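Side-chain contact in PKS (Streptomyces albus, PDB 4OQJ), which probably catalyses decarboxylative chain-extending condensation of carrier-bound acyl units, as a ketosynthase of the AT-less polyketide assembly line that makes oxazolomycin: residues A100-P105 and H146-R151. Numbering follows the deposited sequence.
Sequences AELIDP and HNLGER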
# COMPACT_ATOMS: atom_id res chain seq x y z
N ALA A 100 23.77 7.27 -9.81
CA ALA A 100 23.97 6.44 -8.62
C ALA A 100 24.19 7.30 -7.39
O ALA A 100 23.73 6.99 -6.28
CB ALA A 100 25.14 5.50 -8.80
N GLU A 101 24.94 8.37 -7.58
CA GLU A 101 25.23 9.32 -6.52
C GLU A 101 23.96 10.00 -6.03
O GLU A 101 23.81 10.27 -4.84
CB GLU A 101 26.24 10.36 -7.01
CG GLU A 101 26.49 11.50 -6.04
CD GLU A 101 27.57 12.45 -6.54
OE1 GLU A 101 27.28 13.65 -6.75
OE2 GLU A 101 28.72 11.98 -6.73
N LEU A 102 23.05 10.30 -6.95
CA LEU A 102 21.80 10.96 -6.59
C LEU A 102 20.82 10.05 -5.84
O LEU A 102 20.07 10.52 -4.98
CB LEU A 102 21.12 11.52 -7.83
CG LEU A 102 21.75 12.77 -8.47
CD1 LEU A 102 20.89 13.23 -9.63
CD2 LEU A 102 21.90 13.91 -7.46
N ILE A 103 20.81 8.76 -6.15
CA ILE A 103 19.83 7.85 -5.58
C ILE A 103 20.07 7.64 -4.09
O ILE A 103 21.19 7.34 -3.65
CB ILE A 103 19.82 6.48 -6.29
CG1 ILE A 103 19.49 6.64 -7.77
CG2 ILE A 103 18.77 5.55 -5.66
CD1 ILE A 103 19.69 5.37 -8.61
N ASP A 104 19.01 7.82 -3.31
CA ASP A 104 19.00 7.51 -1.89
C ASP A 104 19.64 6.13 -1.66
O ASP A 104 19.23 5.15 -2.27
CB ASP A 104 17.56 7.58 -1.37
CG ASP A 104 17.41 7.23 0.12
OD1 ASP A 104 18.42 7.03 0.83
OD2 ASP A 104 16.25 7.16 0.59
N PRO A 105 20.65 6.05 -0.79
CA PRO A 105 21.22 4.74 -0.45
C PRO A 105 20.17 3.71 0.01
O PRO A 105 20.37 2.53 -0.22
CB PRO A 105 22.17 5.04 0.71
CG PRO A 105 22.49 6.49 0.59
CD PRO A 105 21.30 7.14 -0.04
N HIS A 146 20.11 16.02 4.05
CA HIS A 146 21.48 16.40 4.44
C HIS A 146 22.39 16.55 3.23
O HIS A 146 22.81 17.65 2.88
CB HIS A 146 22.09 15.38 5.39
CG HIS A 146 21.35 15.20 6.68
ND1 HIS A 146 21.81 14.39 7.70
CD2 HIS A 146 20.17 15.72 7.12
CE1 HIS A 146 20.96 14.42 8.71
NE2 HIS A 146 19.96 15.22 8.39
N ASN A 147 22.71 15.42 2.58
CA ASN A 147 23.70 15.40 1.51
C ASN A 147 23.31 16.19 0.27
O ASN A 147 24.17 16.79 -0.38
CB ASN A 147 23.98 13.95 1.11
CG ASN A 147 24.55 13.14 2.25
OD1 ASN A 147 23.86 12.85 3.22
ND2 ASN A 147 25.82 12.76 2.13
N LEU A 148 22.02 16.20 -0.07
CA LEU A 148 21.54 16.86 -1.28
C LEU A 148 20.72 18.11 -0.97
O LEU A 148 20.20 18.75 -1.89
CB LEU A 148 20.68 15.89 -2.10
CG LEU A 148 21.34 14.60 -2.55
CD1 LEU A 148 20.35 13.77 -3.36
CD2 LEU A 148 22.58 14.90 -3.37
N GLY A 149 20.61 18.43 0.31
CA GLY A 149 19.81 19.56 0.75
C GLY A 149 20.13 20.85 0.02
O GLY A 149 19.29 21.37 -0.72
N GLU A 150 21.33 21.37 0.22
CA GLU A 150 21.73 22.63 -0.39
C GLU A 150 21.66 22.52 -1.91
O GLU A 150 21.22 23.45 -2.59
CB GLU A 150 23.15 23.02 0.05
N ARG A 151 22.08 21.37 -2.42
CA ARG A 151 22.04 21.08 -3.84
C ARG A 151 20.64 21.31 -4.41
O ARG A 151 20.48 21.93 -5.45
CB ARG A 151 22.49 19.65 -4.07
CG ARG A 151 23.03 19.33 -5.45
CD ARG A 151 24.03 18.19 -5.35
NE ARG A 151 24.06 17.34 -6.53
CZ ARG A 151 24.81 16.25 -6.65
NH1 ARG A 151 25.61 15.88 -5.65
NH2 ARG A 151 24.77 15.53 -7.76
O HOH W 1 25.24 13.22 -9.23
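E101 and R151 join in a salt bridge that shows how a guanidinium can fork onto a single oxygen. R151 was modelled in two conformers, and the bridge belongs to the one described here; the other need not make it. The end of the arginine offers both terminal nitrogens to E101 OE1: R151 NH1 lies 3.0 Å from it, on the straighter bond (156°), and R151 NH2 lies 3.3 Å from the same oxygen on a more bent one. OE1 sits close to the guanidinium plane, yet carboxylate and guanidinium stand almost perpendicular, 86° apart, and the two nitrogens meet OE1 on its anti side from opposite faces of the carboxylate. An extended E101 chain, with CG anti to the backbone N (chi1 173°), carries the acid out to this meeting point. A water bridges the pair weakly, accepting from R151 NH2 and donating to OE1. In the N-terminal half of the thiolase-type ketosynthase fold, the bridge ties the end of helix 97-102 to the short helix 149-153. One guanidinium face rests on L102, whose CD2 is 3.3 Å from R151 NH2. Deeper in, L148 CD1 packs 3.6 Å from L102 O, a carbonyl hydrogen-bonded to N167, while the CD2 methyls of L102 and L148 approach more loosely at 4.3 Å.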